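Local structure of putative lipoprotein (Bacteroides fragilis, 3QNK) at residues 281-295 against 309-323. The protein is a putative SusD-like outer-membrane lipoprotein that probably binds glycans at the cell surface for uptake, as in the starch-binding relative SusD. Residues are numbered along the deposited sequence; the frame is centred on the assembly and turned at random.
Sequences IDAFEMADGTPATQY and CGIYEGREPRFYANI
Met-286 and Arg-315 lie side by side as a single beta bridge, their CA atoms 4.2 Å apart, where the chain leaving helix 278-283 meets the residues leading into helix 317-322. Two backbone bonds flank the bridge: Ala-287 N donates to Gly-314 O at 2.9 Å, and Glu-316 N donates to Glu-285 O at 3.0 Å, with the N-H...O angle at 154°. A type I turn, Met-286 to Gly-289, then reverses the first segment.

The Arg-315 side chain bends at chi2 (-57°) and turns toward the C-terminal end of helix 278-283. Its NH1 donates to Ile-281 O at 2.9 Å and more weakly to Phe-284 O, while NH2 makes a weak bond back to Ile-311 O. Ala-292 CB sits over the centre of one guanidinium face, 3.4 Å from Arg-315 CZ, and the selenium of selenomethionine Met-286 rests against Arg-315 CD.

Phe-284 packs against helix 317-322 and Ile-323 just after it. Phe-319 turns its edge to the Phe-284 face in a T-shaped pair, planes at 76°, and Phe-319 CA lies over that same ring. Ile-281 and Ile-323 close the greasy patch, which Ile-445 of helix 432-446 joins by touching Phe-284. Toward the other end, Ile-311 CD1 lies over a face of the Tyr-295 ring in a CH-pi contact, 3.7 Å from its centroid.

Glu-316 is the N-cap of helix 317-322: OE1 accepts from Arg-318 N, and the carboxylate is gripped side-on by the Arg-318 guanidinium, which also reaches Glu-446 and Glu-442. Unlike Arg-318, buried Arg-315 is met in this contact by carbonyl oxygens, so its positive charge probably steadies the carbonyl end of helix 278-283, while packing of Ile-281, Phe-284, Phe-319 and Ile-323 joins the two short helices and the residues that follow them.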
loop_
_atom_site.group_PDB
_atom_site.type_symbol
_atom_site.label_atom_id
_atom_site.label_comp_id
_atom_site.label_asym_id
_atom_site.label_seq_id
_atom_site.Cartn_x
_atom_site.Cartn_y
_atom_site.Cartn_z
ATOM N N ILE B 281 23.259 23.949 11.417
ATOM C CA ILE B 281 24.711 24.096 11.455
ATOM C C ILE B 281 25.074 25.111 12.545
ATOM O O ILE B 281 25.991 24.858 13.343
ATOM C CB ILE B 281 25.277 24.449 10.040
ATOM C CG1 ILE B 281 25.608 23.173 9.242
ATOM C CG2 ILE B 281 26.550 25.284 10.132
ATOM C CD1 ILE B 281 24.540 22.286 8.905
ATOM N N ASP B 282 24.296 26.206 12.630
ATOM C CA ASP B 282 24.495 27.280 13.615
ATOM C C ASP B 282 24.344 26.805 15.051
ATOM O O ASP B 282 24.934 27.414 15.945
ATOM C CB ASP B 282 23.496 28.423 13.359
ATOM C CG ASP B 282 23.843 29.350 12.184
ATOM O OD1 ASP B 282 25.003 29.284 11.681
ATOM O OD2 ASP B 282 22.972 30.168 11.795
ATOM N N ALA B 283 23.541 25.726 15.274
ATOM C CA ALA B 283 23.239 25.171 16.583
ATOM C C ALA B 283 24.373 24.260 17.142
ATOM O O ALA B 283 24.386 23.986 18.352
ATOM C CB ALA B 283 21.940 24.412 16.519
ATOM N N PHE B 284 25.328 23.811 16.294
ATOM C CA PHE B 284 26.476 23.029 16.756
ATOM C C PHE B 284 27.470 23.960 17.425
ATOM O O PHE B 284 27.908 24.941 16.835
ATOM C CB PHE B 284 27.155 22.263 15.619
ATOM C CG PHE B 284 26.402 21.055 15.147
ATOM C CD1 PHE B 284 26.565 19.822 15.778
ATOM C CD2 PHE B 284 25.553 21.133 14.054
ATOM C CE1 PHE B 284 25.872 18.694 15.334
ATOM C CE2 PHE B 284 24.868 20.006 13.599
ATOM C CZ PHE B 284 25.018 18.796 14.246
ATOM N N GLU B 285 27.762 23.687 18.679
ATOM C CA GLU B 285 28.670 24.484 19.488
ATOM C C GLU B 285 30.111 24.256 19.127
ATOM O O GLU B 285 30.452 23.231 18.528
ATOM C CB GLU B 285 28.491 24.115 20.962
ATOM C CG GLU B 285 27.191 24.581 21.588
ATOM C CD GLU B 285 27.006 24.000 22.971
ATOM O OE1 GLU B 285 27.815 24.342 23.862
ATOM O OE2 GLU B 285 26.099 23.152 23.152
HETATM N N MSE B 286 30.980 25.171 19.593
HETATM C CA MSE B 286 32.427 25.035 19.482
HETATM C C MSE B 286 32.854 23.899 20.419
HETATM O O MSE B 286 32.113 23.570 21.352
HETATM C CB MSE B 286 33.112 26.359 19.847
HETATM C CG MSE B 286 32.692 27.496 18.952
HETATM SE SE MSE B 286 33.039 27.139 17.076
HETATM C CE MSE B 286 34.932 27.292 17.023
ATOM N N ALA B 287 34.039 23.311 20.198
ATOM C CA ALA B 287 34.534 22.182 21.010
ATOM C C ALA B 287 34.585 22.486 22.496
ATOM O O ALA B 287 34.485 21.542 23.278
ATOM C CB ALA B 287 35.896 21.747 20.535
ATOM N N ASP B 288 34.656 23.773 22.895
ATOM C CA ASP B 288 34.736 24.197 24.300
ATOM C C ASP B 288 33.376 24.606 24.873
ATOM O O ASP B 288 33.298 25.223 25.938
ATOM C CB ASP B 288 35.711 25.382 24.429
ATOM C CG ASP B 288 35.238 26.654 23.742
ATOM O OD1 ASP B 288 34.383 26.559 22.846
ATOM O OD2 ASP B 288 35.751 27.741 24.080
ATOM N N GLY B 289 32.318 24.321 24.151
ATOM C CA GLY B 289 30.999 24.674 24.633
ATOM C C GLY B 289 30.617 26.129 24.460
ATOM O O GLY B 289 29.680 26.602 25.102
ATOM N N THR B 290 31.326 26.844 23.577
ATOM C CA THR B 290 31.114 28.241 23.207
ATOM C C THR B 290 30.191 28.246 21.988
ATOM O O THR B 290 30.251 27.297 21.213
ATOM C CB THR B 290 32.508 28.839 22.962
ATOM O OG1 THR B 290 32.958 29.365 24.204
ATOM C CG2 THR B 290 32.588 29.881 21.832
ATOM N N PRO B 291 29.334 29.267 21.756
ATOM C CA PRO B 291 28.546 29.264 20.519
ATOM C C PRO B 291 29.424 29.647 19.327
ATOM O O PRO B 291 30.394 30.417 19.452
ATOM C CB PRO B 291 27.452 30.297 20.768
ATOM C CG PRO B 291 27.697 30.845 22.109
ATOM C CD PRO B 291 29.084 30.500 22.520
ATOM N N ALA B 292 29.107 29.055 18.179
ATOM C CA ALA B 292 29.771 29.297 16.905
ATOM C C ALA B 292 29.255 30.624 16.307
ATOM O O ALA B 292 28.215 31.162 16.761
ATOM C CB ALA B 292 29.468 28.129 15.968
ATOM N N THR B 293 29.944 31.148 15.264
ATOM C CA THR B 293 29.396 32.311 14.561
ATOM C C THR B 293 28.067 31.851 13.902
ATOM O O THR B 293 27.970 30.708 13.408
ATOM C CB THR B 293 30.417 32.882 13.568
ATOM O OG1 THR B 293 31.559 33.325 14.293
ATOM C CG2 THR B 293 29.875 34.070 12.779
ATOM N N GLN B 294 27.031 32.706 13.977
ATOM C CA GLN B 294 25.715 32.400 13.394
ATOM C C GLN B 294 25.665 33.003 12.015
ATOM O O GLN B 294 25.973 34.190 11.861
ATOM C CB GLN B 294 24.567 32.929 14.273
ATOM C CG GLN B 294 24.600 32.532 15.746
ATOM C CD GLN B 294 24.412 31.072 15.956
ATOM O OE1 GLN B 294 23.294 30.575 15.985
ATOM N NE2 GLN B 294 25.508 30.351 16.113
ATOM N N TYR B 295 25.278 32.204 11.001
ATOM C CA TYR B 295 25.254 32.697 9.622
ATOM C C TYR B 295 23.872 32.797 9.019
ATOM O O TYR B 295 23.740 33.483 8.019
ATOM C CB TYR B 295 26.122 31.808 8.735
ATOM C CG TYR B 295 27.588 31.889 9.087
ATOM C CD1 TYR B 295 28.135 31.072 10.069
ATOM C CD2 TYR B 295 28.437 32.780 8.427
ATOM C CE1 TYR B 295 29.487 31.146 10.403
ATOM C CE2 TYR B 295 29.790 32.851 8.741
ATOM C CZ TYR B 295 30.308 32.041 9.738
ATOM O OH TYR B 295 31.638 32.111 10.060
ATOM N N CYS B 309 36.882 33.305 8.101
ATOM C CA CYS B 309 35.887 32.933 9.113
ATOM C C CYS B 309 36.141 31.435 9.371
ATOM O O CYS B 309 36.777 30.781 8.526
ATOM C CB CYS B 309 34.470 33.231 8.607
ATOM S SG CYS B 309 33.713 31.914 7.606
ATOM N N GLY B 310 35.747 30.881 10.489
ATOM C CA GLY B 310 36.100 29.466 10.656
ATOM C C GLY B 310 34.905 28.558 10.665
ATOM O O GLY B 310 34.826 27.647 11.505
ATOM N N ILE B 311 33.954 28.838 9.744
ATOM C CA ILE B 311 32.639 28.212 9.685
ATOM C C ILE B 311 32.692 26.710 10.032
ATOM O O ILE B 311 31.952 26.299 10.933
ATOM C CB ILE B 311 31.856 28.505 8.378
ATOM C CG1 ILE B 311 30.447 27.910 8.444
ATOM C CG2 ILE B 311 32.619 28.086 7.115
ATOM C CD1 ILE B 311 29.396 28.636 7.820
ATOM N N TYR B 312 33.611 25.939 9.427
ATOM C CA TYR B 312 33.666 24.492 9.672
ATOM C C TYR B 312 34.857 24.058 10.538
ATOM O O TYR B 312 35.092 22.862 10.666
ATOM C CB TYR B 312 33.656 23.712 8.337
ATOM C CG TYR B 312 32.534 24.135 7.409
ATOM C CD1 TYR B 312 31.224 24.267 7.874
ATOM C CD2 TYR B 312 32.773 24.385 6.062
ATOM C CE1 TYR B 312 30.191 24.640 7.023
ATOM C CE2 TYR B 312 31.749 24.793 5.206
ATOM C CZ TYR B 312 30.460 24.923 5.695
ATOM O OH TYR B 312 29.430 25.291 4.868
ATOM N N GLU B 313 35.569 25.022 11.165
ATOM C CA GLU B 313 36.699 24.818 12.057
ATOM C C GLU B 313 36.266 24.884 13.534
ATOM O O GLU B 313 35.370 25.637 13.900
ATOM C CB GLU B 313 37.765 25.908 11.772
ATOM C CG GLU B 313 38.673 25.655 10.565
ATOM C CD GLU B 313 39.295 26.859 9.868
ATOM O OE1 GLU B 313 39.478 27.908 10.531
ATOM O OE2 GLU B 313 39.613 26.749 8.657
ATOM N N GLY B 314 36.926 24.093 14.356
ATOM C CA GLY B 314 36.820 24.069 15.817
ATOM C C GLY B 314 35.533 23.649 16.484
ATOM O O GLY B 314 35.356 23.905 17.685
ATOM N N ARG B 315 34.660 22.959 15.734
ATOM C CA ARG B 315 33.357 22.504 16.227
ATOM C C ARG B 315 33.469 21.284 17.123
ATOM O O ARG B 315 34.508 20.612 17.135
ATOM C CB ARG B 315 32.439 22.177 15.040
ATOM C CG ARG B 315 32.050 23.358 14.162
ATOM C CD ARG B 315 31.360 24.516 14.870
ATOM N NE ARG B 315 31.077 25.533 13.872
ATOM C CZ ARG B 315 29.859 25.859 13.463
ATOM N NH1 ARG B 315 28.791 25.357 14.070
ATOM N NH2 ARG B 315 29.696 26.737 12.478
ATOM N N GLU B 316 32.403 21.004 17.893
ATOM C CA GLU B 316 32.349 19.827 18.771
ATOM C C GLU B 316 32.213 18.517 17.907
ATOM O O GLU B 316 31.723 18.607 16.775
ATOM C CB GLU B 316 31.207 19.969 19.780
ATOM C CG GLU B 316 29.828 20.036 19.147
ATOM C CD GLU B 316 28.881 18.906 19.515
ATOM O OE1 GLU B 316 29.331 17.742 19.652
ATOM O OE2 GLU B 316 27.669 19.197 19.645
ATOM N N PRO B 317 32.658 17.313 18.383
ATOM C CA PRO B 317 32.657 16.112 17.516
ATOM C C PRO B 317 31.363 15.787 16.750
ATOM O O PRO B 317 31.465 15.310 15.617
ATOM C CB PRO B 317 32.993 14.985 18.497
ATOM C CG PRO B 317 33.875 15.624 19.501
ATOM C CD PRO B 317 33.310 17.011 19.684
ATOM N N ARG B 318 30.161 16.048 17.327
ATOM C CA ARG B 318 28.877 15.703 16.683
ATOM C C ARG B 318 28.668 16.490 15.404
ATOM O O ARG B 318 27.922 16.039 14.534
ATOM C CB ARG B 318 27.685 15.883 17.628
ATOM C CG ARG B 318 27.678 14.900 18.798
ATOM C CD ARG B 318 26.588 15.177 19.811
ATOM N NE ARG B 318 26.737 16.481 20.451
ATOM C CZ ARG B 318 25.987 16.914 21.459
ATOM N NH1 ARG B 318 25.043 16.146 21.969
ATOM N NH2 ARG B 318 26.184 18.115 21.969
ATOM N N PHE B 319 29.353 17.639 15.256
ATOM C CA PHE B 319 29.254 18.432 14.043
ATOM C C PHE B 319 29.833 17.639 12.859
ATOM O O PHE B 319 29.129 17.429 11.876
ATOM C CB PHE B 319 29.941 19.790 14.194
ATOM C CG PHE B 319 30.040 20.542 12.892
ATOM C CD1 PHE B 319 28.942 21.240 12.385
ATOM C CD2 PHE B 319 31.216 20.523 12.143
ATOM C CE1 PHE B 319 29.030 21.925 11.180
ATOM C CE2 PHE B 319 31.296 21.204 10.924
ATOM C CZ PHE B 319 30.207 21.912 10.462
ATOM N N TYR B 320 31.094 17.178 12.980
ATOM C CA TYR B 320 31.823 16.418 11.948
ATOM C C TYR B 320 31.255 15.015 11.795
ATOM O O TYR B 320 31.423 14.404 10.746
ATOM C CB TYR B 320 33.341 16.369 12.264
ATOM C CG TYR B 320 33.935 17.752 12.441
ATOM C CD1 TYR B 320 34.147 18.589 11.345
ATOM C CD2 TYR B 320 34.146 18.284 13.712
ATOM C CE1 TYR B 320 34.632 19.886 11.509
ATOM C CE2 TYR B 320 34.633 19.581 13.888
ATOM C CZ TYR B 320 34.875 20.376 12.790
ATOM O OH TYR B 320 35.291 21.668 13.018
ATOM N N ALA B 321 30.536 14.545 12.813
ATOM C CA ALA B 321 29.887 13.243 12.830
ATOM C C ALA B 321 28.583 13.263 12.060
ATOM O O ALA B 321 28.188 12.229 11.528
ATOM C CB ALA B 321 29.621 12.813 14.264
ATOM N N ASN B 322 27.895 14.412 12.015
ATOM C CA ASN B 322 26.597 14.534 11.358
ATOM C C ASN B 322 26.596 15.237 9.993
ATOM O O ASN B 322 25.705 14.962 9.168
ATOM C CB ASN B 322 25.669 15.362 12.248
ATOM C CG ASN B 322 25.051 14.642 13.397
ATOM O OD1 ASN B 322 23.873 14.304 13.342
ATOM N ND2 ASN B 322 25.784 14.500 14.501
ATOM N N ILE B 323 27.491 16.236 9.803
ATOM C CA ILE B 323 27.434 17.094 8.633
ATOM C C ILE B 323 28.535 16.826 7.615
ATOM O O ILE B 323 29.719 16.843 7.958
ATOM C CB ILE B 323 27.450 18.593 9.106
ATOM C CG1 ILE B 323 26.382 18.912 10.201
ATOM C CG2 ILE B 323 27.354 19.578 7.956
ATOM C CD1 ILE B 323 24.891 18.486 9.922
#